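Local coordinates for protein endo-1,4-b-d-mannanase (Trichoderma reesei, PDB 1QNR) that hydrolyses internal beta-1,4-mannosidic linkages of mannan polysaccharides, as an endo-acting mannanase of glycoside hydrolase family 5, at residues G57-N62 / G68-Q73; T132-N137 / V181-S186; G256-H261 / C272-Y277. One frame throughout, in Å; residues are numbered along the deposited sequence.

Overall arrangement
The three contacts follow one another along the chain of a family 5 glycoside hydrolase, whose parallel strands and surrounding helices form a TIM barrel. Contact 1 joins strand 60-61 to the loop before strand 73-74 in a small mixed sheet separate from the barrel. Contact 2 packs the loop before helix 138-155 against helix 178-194, and contact 3 packs helix 253-267 on barrel strand 272-277. Centres of contacts 1 and 2 lie about 23 Å apart, those of 2 and 3 about 24 Å. Contacts 1 and 3, with centres about 31 Å apart, fall on opposite sides of the chain's centre. None touches another; each is a local join: within an added small sheet, between a loop and an outer helix, and between a helix and the barrel wall.

Contact 1: residues G57-N62 / G68-Q73; sequences GFNDVN and GQIWFQ
Asp60 and Gln73 bring their CA atoms to 5.0 Å in a single parallel beta bridge where 57-61 and 70-73, directed 86° apart, meet. This bridge pairs strand 60-61 with strand 73-74, the middle strand of a small mixed sheet completed by 81-82, an addition to the TIM barrel. Asn59 O is gripped twice: Phe72 N reaches it at 2.9 Å in the carbonyl plane, on a lone pair, whereas Gln73 N, at 3.2 Å, is tilted from that plane. Val61 N then bonds Gln73 O at 2.9 Å. Asn59 CB lies over one face of the Phe72 ring in a CH-pi contact, 4.1 Å from the centroid and toward the rim. With CG anti to the backbone N, the Asn59 amide extends toward Ile70, and a water accepting from ND2 also makes a weak bond to Ile70 O. Tyr147 and Thr91, from helices 138-155 and 90-102, also pack on Phe72. Asp60 and Gln73 point their side chains the same way, side by side, and their carboxylate and amide planes differ by 36°. Gln73 NE2 donates almost straight to the syn side of Asp60 OD1, though from out of the carboxylate plane, at 2.9 Å and an N-H...O angle of 174°.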
loop_
_atom_site.group_PDB
_atom_site.type_symbol
_atom_site.label_atom_id
_atom_site.label_comp_id
_atom_site.label_asym_id
_atom_site.label_seq_id
_atom_site.Cartn_x
_atom_site.Cartn_y
_atom_site.Cartn_z
ATOM N N GLY A 57 5.914 5.626 -1.490
ATOM C CA GLY A 57 7.385 5.638 -1.653
ATOM C C GLY A 57 7.830 6.236 -2.969
ATOM O O GLY A 57 9.030 6.052 -3.344
ATOM N N PHE A 58 6.963 7.020 -3.617
ATOM C CA PHE A 58 7.197 7.645 -4.897
ATOM C C PHE A 58 6.636 9.071 -4.919
ATOM O O PHE A 58 5.722 9.419 -4.169
ATOM C CB PHE A 58 6.471 6.833 -6.058
ATOM C CG PHE A 58 4.974 6.594 -5.801
ATOM C CD1 PHE A 58 4.033 7.613 -6.137
ATOM C CD2 PHE A 58 4.515 5.427 -5.218
ATOM C CE1 PHE A 58 2.684 7.393 -5.863
ATOM C CE2 PHE A 58 3.150 5.191 -4.970
ATOM C CZ PHE A 58 2.236 6.194 -5.294
ATOM N N ASN A 59 7.258 9.865 -5.836
ATOM C CA ASN A 59 6.717 11.204 -6.174
ATOM C C ASN A 59 7.475 11.605 -7.445
ATOM O O ASN A 59 8.601 12.147 -7.456
ATOM C CB ASN A 59 6.934 12.203 -4.984
ATOM C CG ASN A 59 6.185 13.504 -5.211
ATOM O OD1 ASN A 59 6.062 13.966 -6.348
ATOM N ND2 ASN A 59 5.671 14.173 -4.157
ATOM N N ASP A 60 6.907 11.190 -8.587
ATOM C CA ASP A 60 7.524 11.272 -9.912
ATOM C C ASP A 60 7.057 12.484 -10.693
ATOM O O ASP A 60 5.841 12.783 -10.713
ATOM C CB ASP A 60 7.132 9.994 -10.724
ATOM C CG ASP A 60 7.741 8.739 -10.120
ATOM O OD1 ASP A 60 9.020 8.782 -9.906
ATOM O OD2 ASP A 60 7.047 7.699 -9.873
ATOM N N VAL A 61 8.005 13.156 -11.324
ATOM C CA VAL A 61 7.733 14.374 -12.128
ATOM C C VAL A 61 8.501 14.277 -13.458
ATOM O O VAL A 61 9.455 13.522 -13.584
ATOM C CB VAL A 61 8.174 15.661 -11.382
ATOM C CG1 VAL A 61 7.444 15.849 -10.045
ATOM C CG2 VAL A 61 9.701 15.718 -11.189
ATOM N N ASN A 62 8.009 15.051 -14.426
ATOM C CA ASN A 62 8.740 15.177 -15.719
ATOM C C ASN A 62 9.444 16.526 -15.811
ATOM O O ASN A 62 10.444 16.644 -16.532
ATOM C CB ASN A 62 7.793 15.003 -16.907
ATOM C CG ASN A 62 7.255 13.587 -16.987
ATOM O OD1 ASN A 62 6.030 13.369 -16.914
ATOM N ND2 ASN A 62 8.107 12.562 -17.116
ATOM N N GLY A 68 11.334 24.528 -3.502
ATOM C CA GLY A 68 10.814 24.184 -2.194
ATOM C C GLY A 68 9.831 23.008 -2.213
ATOM O O GLY A 68 9.576 22.323 -1.192
ATOM N N GLN A 69 9.271 22.717 -3.373
ATOM C CA GLN A 69 8.301 21.643 -3.554
ATOM C C GLN A 69 8.970 20.250 -3.498
ATOM O O GLN A 69 10.118 20.159 -3.983
ATOM C CB GLN A 69 7.617 21.840 -4.917
ATOM C CG GLN A 69 6.847 23.177 -4.922
ATOM C CD GLN A 69 5.642 22.968 -4.044
ATOM O OE1 GLN A 69 4.988 21.932 -4.169
ATOM N NE2 GLN A 69 5.379 23.880 -3.132
ATOM N N ILE A 70 8.300 19.279 -2.942
ATOM C CA ILE A 70 8.896 17.925 -2.831
ATOM C C ILE A 70 8.803 17.185 -4.171
ATOM O O ILE A 70 7.774 17.235 -4.887
ATOM C CB ILE A 70 8.103 17.137 -1.760
ATOM C CG1 ILE A 70 8.165 17.844 -0.386
ATOM C CG2 ILE A 70 8.630 15.700 -1.613
ATOM C CD1 ILE A 70 9.543 18.246 0.005
ATOM N N TRP A 71 9.885 16.468 -4.489
ATOM C CA TRP A 71 9.927 15.528 -5.612
ATOM C C TRP A 71 10.941 14.424 -5.331
ATOM O O TRP A 71 12.003 14.771 -4.761
ATOM C CB TRP A 71 10.222 16.256 -6.970
ATOM C CG TRP A 71 11.544 16.966 -7.041
ATOM C CD1 TRP A 71 11.839 18.164 -6.425
ATOM C CD2 TRP A 71 12.726 16.576 -7.758
ATOM N NE1 TRP A 71 13.132 18.527 -6.753
ATOM C CE2 TRP A 71 13.724 17.565 -7.543
ATOM C CE3 TRP A 71 13.060 15.431 -8.536
ATOM C CZ2 TRP A 71 14.985 17.442 -8.116
ATOM C CZ3 TRP A 71 14.334 15.306 -9.109
ATOM C CH2 TRP A 71 15.281 16.326 -8.893
ATOM N N PHE A 72 10.620 13.130 -5.657
ATOM C CA PHE A 72 11.604 12.074 -5.376
ATOM C C PHE A 72 12.351 11.701 -6.678
ATOM O O PHE A 72 13.504 11.240 -6.557
ATOM C CB PHE A 72 10.929 10.847 -4.784
ATOM C CG PHE A 72 10.284 11.029 -3.383
ATOM C CD1 PHE A 72 10.563 12.140 -2.581
ATOM C CD2 PHE A 72 9.428 10.052 -2.888
ATOM C CE1 PHE A 72 9.948 12.253 -1.311
ATOM C CE2 PHE A 72 8.814 10.149 -1.630
ATOM C CZ PHE A 72 9.103 11.269 -0.857
ATOM N N GLN A 73 11.757 11.811 -7.861
ATOM C CA GLN A 73 12.450 11.393 -9.104
ATOM C C GLN A 73 11.928 12.227 -10.283
ATOM O O GLN A 73 10.686 12.409 -10.395
ATOM C CB GLN A 73 12.152 9.872 -9.302
ATOM C CG GLN A 73 12.805 9.320 -10.598
ATOM C CD GLN A 73 12.658 7.838 -10.755
ATOM O OE1 GLN A 73 13.588 7.068 -11.092
ATOM N NE2 GLN A 73 11.423 7.255 -10.586
HETATM O O HOH W 1 4.444 16.890 -4.147
#

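Contact 2: residues T132-N137 / V181-S186. With NAG (2-acetamido-2-deoxy-beta-D-glucopyranose), chain F.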
loop_
_atom_site.group_PDB
_atom_site.type_symbol
_atom_site.label_atom_id
_atom_site.label_comp_id
_atom_site.label_asym_id
_atom_site.label_seq_id
_atom_site.Cartn_x
_atom_site.Cartn_y
_atom_site.Cartn_z
ATOM N N THR A 132 0.074 0.033 -20.947
ATOM C CA THR A 132 0.165 -1.435 -20.911
ATOM C C THR A 132 1.525 -1.969 -21.426
ATOM O O THR A 132 1.997 -3.012 -20.891
ATOM C CB THR A 132 -1.043 -2.098 -21.601
ATOM O OG1 THR A 132 -1.075 -1.622 -22.967
ATOM C CG2 THR A 132 -2.387 -1.692 -20.911
ATOM N N THR A 133 2.176 -1.236 -22.302
ATOM C CA THR A 133 3.536 -1.679 -22.712
ATOM C C THR A 133 4.572 -1.274 -21.667
ATOM O O THR A 133 5.732 -1.765 -21.743
ATOM C CB THR A 133 3.971 -1.127 -24.084
ATOM O OG1 THR A 133 4.130 0.271 -24.039
ATOM C CG2 THR A 133 2.902 -1.494 -25.140
ATOM N N TRP A 134 4.239 -0.463 -20.651
ATOM C CA TRP A 134 5.182 -0.038 -19.610
ATOM C C TRP A 134 5.922 -1.207 -18.981
ATOM O O TRP A 134 7.166 -1.157 -18.747
ATOM C CB TRP A 134 4.420 0.737 -18.490
ATOM C CG TRP A 134 5.354 1.196 -17.352
ATOM C CD1 TRP A 134 6.078 2.330 -17.305
ATOM C CD2 TRP A 134 5.526 0.565 -16.060
ATOM N NE1 TRP A 134 6.843 2.412 -16.114
ATOM C CE2 TRP A 134 6.444 1.365 -15.327
ATOM C CE3 TRP A 134 5.009 -0.602 -15.487
ATOM C CZ2 TRP A 134 6.878 0.985 -14.041
ATOM C CZ3 TRP A 134 5.413 -0.918 -14.174
ATOM C CH2 TRP A 134 6.318 -0.132 -13.453
ATOM N N TYR A 135 5.208 -2.308 -18.717
ATOM C CA TYR A 135 5.761 -3.485 -18.042
ATOM C C TYR A 135 6.941 -4.108 -18.791
ATOM O O TYR A 135 7.757 -4.797 -18.118
ATOM C CB TYR A 135 4.664 -4.560 -17.826
ATOM C CG TYR A 135 3.597 -4.061 -16.818
ATOM C CD1 TYR A 135 3.787 -4.102 -15.442
ATOM C CD2 TYR A 135 2.398 -3.499 -17.312
ATOM C CE1 TYR A 135 2.838 -3.578 -14.556
ATOM C CE2 TYR A 135 1.423 -2.985 -16.434
ATOM C CZ TYR A 135 1.665 -3.044 -15.058
ATOM O OH TYR A 135 0.748 -2.520 -14.142
ATOM N N THR A 136 7.004 -3.930 -20.126
ATOM C CA THR A 136 8.107 -4.556 -20.897
ATOM C C THR A 136 8.882 -3.495 -21.642
ATOM O O THR A 136 9.648 -3.830 -22.611
ATOM C CB THR A 136 7.492 -5.564 -21.916
ATOM O OG1 THR A 136 6.470 -4.992 -22.744
ATOM C CG2 THR A 136 6.933 -6.760 -21.185
ATOM N N ASN A 137 8.779 -2.211 -21.288
ATOM C CA ASN A 137 9.552 -1.098 -21.892
ATOM C C ASN A 137 10.946 -1.064 -21.249
ATOM O O ASN A 137 11.052 -0.805 -20.030
ATOM C CB ASN A 137 8.765 0.210 -21.703
ATOM C CG ASN A 137 9.413 1.472 -22.215
ATOM O OD1 ASN A 137 10.641 1.648 -22.052
ATOM N ND2 ASN A 137 8.615 2.380 -22.769
ATOM N N VAL A 181 2.046 -11.316 -14.184
ATOM C CA VAL A 181 2.724 -12.432 -13.465
ATOM C C VAL A 181 4.222 -12.380 -13.737
ATOM O O VAL A 181 5.032 -12.497 -12.788
ATOM C CB VAL A 181 2.127 -13.786 -13.873
ATOM C CG1 VAL A 181 2.964 -14.908 -13.254
ATOM C CG2 VAL A 181 0.662 -13.953 -13.403
ATOM N N GLN A 182 4.658 -12.243 -14.993
ATOM C CA GLN A 182 6.094 -12.263 -15.301
ATOM C C GLN A 182 6.808 -11.035 -14.780
ATOM O O GLN A 182 7.928 -11.175 -14.221
ATOM C CB GLN A 182 6.406 -12.447 -16.834
ATOM C CG GLN A 182 5.873 -13.778 -17.421
ATOM C CD GLN A 182 6.238 -14.993 -16.602
ATOM O OE1 GLN A 182 7.415 -15.173 -16.143
ATOM N NE2 GLN A 182 5.281 -15.867 -16.258
ATOM N N TRP A 183 6.191 -9.852 -14.834
ATOM C CA TRP A 183 6.845 -8.635 -14.287
ATOM C C TRP A 183 6.943 -8.744 -12.756
ATOM O O TRP A 183 8.039 -8.486 -12.191
ATOM C CB TRP A 183 5.933 -7.448 -14.683
ATOM C CG TRP A 183 6.353 -6.135 -14.042
ATOM C CD1 TRP A 183 7.367 -5.286 -14.476
ATOM C CD2 TRP A 183 5.761 -5.500 -12.883
ATOM N NE1 TRP A 183 7.494 -4.218 -13.616
ATOM C CE2 TRP A 183 6.505 -4.342 -12.632
ATOM C CE3 TRP A 183 4.703 -5.867 -12.032
ATOM C CZ2 TRP A 183 6.154 -3.487 -11.591
ATOM C CZ3 TRP A 183 4.378 -4.987 -10.965
ATOM C CH2 TRP A 183 5.123 -3.806 -10.742
ATOM N N ALA A 184 5.866 -9.163 -12.075
ATOM C CA ALA A 184 5.944 -9.249 -10.612
ATOM C C ALA A 184 6.922 -10.307 -10.136
ATOM O O ALA A 184 7.614 -10.117 -9.104
ATOM C CB ALA A 184 4.544 -9.530 -10.037
ATOM N N THR A 185 7.047 -11.415 -10.909
ATOM C CA THR A 185 8.032 -12.443 -10.562
ATOM C C THR A 185 9.429 -11.850 -10.654
ATOM O O THR A 185 10.264 -11.992 -9.665
ATOM C CB THR A 185 7.859 -13.648 -11.550
ATOM O OG1 THR A 185 6.600 -14.259 -11.354
ATOM C CG2 THR A 185 8.956 -14.708 -11.338
ATOM N N SER A 186 9.808 -11.220 -11.753
ATOM C CA SER A 186 11.150 -10.656 -11.913
ATOM C C SER A 186 11.455 -9.519 -10.940
ATOM O O SER A 186 12.573 -9.478 -10.325
ATOM C CB SER A 186 11.316 -10.130 -13.363
ATOM O OG SER A 186 12.679 -9.735 -13.503
HETATM C C1 NAG F . -0.842 0.182 -26.459
HETATM C C2 NAG F . -2.195 0.118 -27.140
HETATM C C3 NAG F . -2.360 -1.331 -27.542
HETATM C C4 NAG F . -1.156 -1.642 -28.453
HETATM C C5 NAG F . 0.187 -1.509 -27.668
HETATM C C6 NAG F . 1.363 -1.856 -28.569
HETATM C C7 NAG F . -4.038 1.679 -26.538
HETATM C C8 NAG F . -5.072 2.010 -25.523
HETATM N N2 NAG F . -3.173 0.684 -26.190
HETATM O O3 NAG F . -3.571 -1.408 -28.308
HETATM O O4 NAG F . -1.212 -2.969 -28.984
HETATM O O5 NAG F . 0.264 -0.136 -27.297
HETATM O O6 NAG F . 1.389 -1.014 -29.685
HETATM O O7 NAG F . -3.976 2.227 -27.564
#
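Tyr135 and Trp183 make the closest backbone approach, CA to CA 6.5 Å, between a short 3-10 turn at 134-135 and the regular helix carrying 181-186. The turn is held by its own backbone bonds, Thr136 N to Thr133 O and Asn137 N to Trp134 O, and presents two consecutive aromatic residues to a single indole. Trp183 has CG anti to its main-chain nitrogen (chi1 172°), which extends the indole from the helix toward both of them. The Tyr135 ring comes edge-on over one face of that indole: CD1 stands 3.5 Å from Trp183 CD2, and CE1 continues over CE3. With centroids 5.0 Å apart and planes at 78° for the five-membered ring, this is a T-shaped, edge-to-face pair. Trp134 reaches the benzo part of the same indole through its own ring edge, CZ3 meeting Trp183 CZ2 at 3.7 Å. Its six-membered ring is inclined at 57° to the five-membered ring of Trp183, an oblique pairing. The three residues thus form an aromatic cluster, joining the loop between helices 119-127 and 138-155 to helix 178-194 on the outer layer of the TIM barrel. Within the cluster Trp134 CE3 also lies above one face of the Tyr135 ring, so that each ring touches the other two. Two polar ends bond beyond the cluster: Trp183 NE1 bonds Gln141 OE1, and Tyr135 OH bonds Arg171 O. At the far side of the loop lies the N-acetylglucosamine of a glycan attached to the protein itself, where Thr133 CG2 approaches its ring oxygen O5 at 3.7 Å.

Contact 3: residues G256-H261 / C272-Y277; sequences GWIQTH and CVFEEY
Phe274 holds CG opposite its main-chain nitrogen (chi1 179°), which sends the ring from strand 272-277 toward the helix, while Ile258 sets CG1 opposite its carbonyl carbon (chi1 -66°) and continues in an extended chain to CD1. The two meet obliquely. Ile258 CG1 sits 4.2 Å from the ring centroid and 18° off the normal, a CH-pi contact over the face but displaced toward the rim; CD1 comes 3.7 Å from Phe274 CE2. The opposite face is covered by Tyr277 CD2, 3.4 Å above the ring plane, leaving the phenyl group sandwiched between a helix residue and its own strand.

At the other end of the contact, Cys272 SG lies 3.4 Å from His261 O; this sulfur is also disulfide-bonded to Cys265, a covalent link between helix 253-267 and the strand. The His261 ring is fixed within the helix: ND1 donates to Trp257 O at 2.7 Å, nearly in the ring plane, and its CE1 lies over the centre of the Trp257 ring. That carbonyl also accepts from His261 N, on its opposite face, while His261 NE2 bonds Gly206 O.

The pairing is the helix-on-strand packing of a TIM barrel: strand 272-277 runs parallel between strands 238-242 and 300-309, and helix 283-295 adds Trp290 and Thr293 against Ile258 and Ser294 against Phe274.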
loop_
_atom_site.group_PDB
_atom_site.type_symbol
_atom_site.label_atom_id
_atom_site.label_comp_id
_atom_site.label_asym_id
_atom_site.label_seq_id
_atom_site.Cartn_x
_atom_site.Cartn_y
_atom_site.Cartn_z
ATOM N N GLY A 256 -18.558 -10.975 0.964
ATOM C CA GLY A 256 -18.134 -12.104 0.128
ATOM C C GLY A 256 -16.776 -11.853 -0.544
ATOM O O GLY A 256 -15.987 -12.774 -0.774
ATOM N N TRP A 257 -16.518 -10.579 -0.962
ATOM C CA TRP A 257 -15.201 -10.216 -1.510
ATOM C C TRP A 257 -14.056 -10.514 -0.513
ATOM O O TRP A 257 -13.015 -11.090 -0.918
ATOM C CB TRP A 257 -15.217 -8.726 -1.883
ATOM C CG TRP A 257 -13.987 -8.182 -2.553
ATOM C CD1 TRP A 257 -13.046 -7.344 -1.997
ATOM C CD2 TRP A 257 -13.569 -8.358 -3.922
ATOM N NE1 TRP A 257 -12.045 -7.025 -2.900
ATOM C CE2 TRP A 257 -12.387 -7.630 -4.112
ATOM C CE3 TRP A 257 -14.101 -9.067 -5.022
ATOM C CZ2 TRP A 257 -11.737 -7.537 -5.350
ATOM C CZ3 TRP A 257 -13.439 -9.021 -6.242
ATOM C CH2 TRP A 257 -12.275 -8.258 -6.397
ATOM N N ILE A 258 -14.254 -10.159 0.767
ATOM C CA ILE A 258 -13.227 -10.517 1.771
ATOM C C ILE A 258 -13.104 -12.032 1.883
ATOM O O ILE A 258 -11.986 -12.572 1.945
ATOM C CB ILE A 258 -13.668 -9.896 3.144
ATOM C CG1 ILE A 258 -13.638 -8.350 3.064
ATOM C CG2 ILE A 258 -12.755 -10.418 4.255
ATOM C CD1 ILE A 258 -14.481 -7.719 4.208
ATOM N N GLN A 259 -14.258 -12.758 2.017
ATOM C CA GLN A 259 -14.194 -14.211 2.224
ATOM C C GLN A 259 -13.496 -14.936 1.045
ATOM O O GLN A 259 -12.702 -15.857 1.299
ATOM C CB GLN A 259 -15.636 -14.768 2.390
ATOM C CG GLN A 259 -16.287 -14.254 3.679
ATOM C CD GLN A 259 -17.780 -14.572 3.766
ATOM O OE1 GLN A 259 -18.488 -14.610 2.780
ATOM N NE2 GLN A 259 -18.183 -14.789 5.022
ATOM N N THR A 260 -13.812 -14.582 -0.213
ATOM C CA THR A 260 -13.175 -15.284 -1.333
ATOM C C THR A 260 -11.672 -15.024 -1.408
ATOM O O THR A 260 -10.890 -15.937 -1.734
ATOM C CB THR A 260 -13.799 -14.942 -2.691
ATOM O OG1 THR A 260 -13.839 -13.520 -2.895
ATOM C CG2 THR A 260 -15.263 -15.454 -2.804
ATOM N N HIS A 261 -11.237 -13.793 -1.115
ATOM C CA HIS A 261 -9.792 -13.502 -1.158
ATOM C C HIS A 261 -9.060 -14.199 0.012
ATOM O O HIS A 261 -7.983 -14.760 -0.232
ATOM C CB HIS A 261 -9.576 -11.971 -1.161
ATOM C CG HIS A 261 -9.848 -11.404 -2.511
ATOM N ND1 HIS A 261 -11.158 -11.101 -2.920
ATOM C CD2 HIS A 261 -9.050 -11.131 -3.586
ATOM C CE1 HIS A 261 -11.094 -10.671 -4.202
ATOM N NE2 HIS A 261 -9.854 -10.656 -4.632
ATOM N N CYS A 272 -3.440 -12.989 3.934
ATOM C CA CYS A 272 -3.900 -11.871 3.123
ATOM C C CYS A 272 -3.992 -10.618 4.001
ATOM O O CYS A 272 -4.242 -10.653 5.226
ATOM C CB CYS A 272 -5.376 -12.089 2.738
ATOM S SG CYS A 272 -5.761 -12.565 1.029
ATOM N N VAL A 273 -3.740 -9.424 3.382
ATOM C CA VAL A 273 -3.949 -8.108 4.018
ATOM C C VAL A 273 -5.056 -7.371 3.240
ATOM O O VAL A 273 -4.955 -7.184 2.003
ATOM C CB VAL A 273 -2.666 -7.236 4.059
ATOM C CG1 VAL A 273 -2.925 -5.820 4.630
ATOM C CG2 VAL A 273 -1.594 -7.921 4.922
ATOM N N PHE A 274 -6.099 -6.994 3.980
ATOM C CA PHE A 274 -7.233 -6.203 3.454
ATOM C C PHE A 274 -6.726 -4.735 3.474
ATOM O O PHE A 274 -6.856 -4.050 4.516
ATOM C CB PHE A 274 -8.441 -6.463 4.340
ATOM C CG PHE A 274 -9.752 -5.789 4.092
ATOM C CD1 PHE A 274 -10.037 -5.266 2.823
ATOM C CD2 PHE A 274 -10.726 -5.701 5.091
ATOM C CE1 PHE A 274 -11.311 -4.698 2.612
ATOM C CE2 PHE A 274 -11.977 -5.110 4.900
ATOM C CZ PHE A 274 -12.263 -4.630 3.626
ATOM N N GLU A 275 -6.039 -4.321 2.413
ATOM C CA GLU A 275 -5.095 -3.182 2.460
ATOM C C GLU A 275 -5.692 -1.805 2.218
ATOM O O GLU A 275 -5.057 -0.816 2.623
ATOM C CB GLU A 275 -3.990 -3.481 1.410
ATOM C CG GLU A 275 -2.865 -2.432 1.334
ATOM C CD GLU A 275 -1.817 -2.783 0.279
ATOM O OE1 GLU A 275 -2.145 -2.860 -0.923
ATOM O OE2 GLU A 275 -0.606 -2.881 0.720
ATOM N N GLU A 276 -6.868 -1.721 1.573
ATOM C CA GLU A 276 -7.597 -0.460 1.449
ATOM C C GLU A 276 -9.089 -0.735 1.441
ATOM O O GLU A 276 -9.481 -1.743 0.794
ATOM C CB GLU A 276 -7.313 0.319 0.148
ATOM C CG GLU A 276 -5.877 0.810 -0.111
ATOM C CD GLU A 276 -5.773 1.609 -1.363
ATOM O OE1 GLU A 276 -6.831 2.016 -1.957
ATOM O OE2 GLU A 276 -4.660 1.878 -1.894
ATOM N N TYR A 277 -9.915 0.132 2.009
ATOM C CA TYR A 277 -11.382 -0.001 1.845
ATOM C C TYR A 277 -12.047 1.317 2.262
ATOM O O TYR A 277 -11.535 2.043 3.122
ATOM C CB TYR A 277 -11.955 -1.167 2.663
ATOM C CG TYR A 277 -11.658 -1.159 4.140
ATOM C CD1 TYR A 277 -12.454 -0.518 5.109
ATOM C CD2 TYR A 277 -10.538 -1.850 4.669
ATOM C CE1 TYR A 277 -12.177 -0.559 6.459
ATOM C CE2 TYR A 277 -10.249 -1.894 6.017
ATOM C CZ TYR A 277 -11.051 -1.239 6.945
ATOM O OH TYR A 277 -10.771 -1.259 8.314
#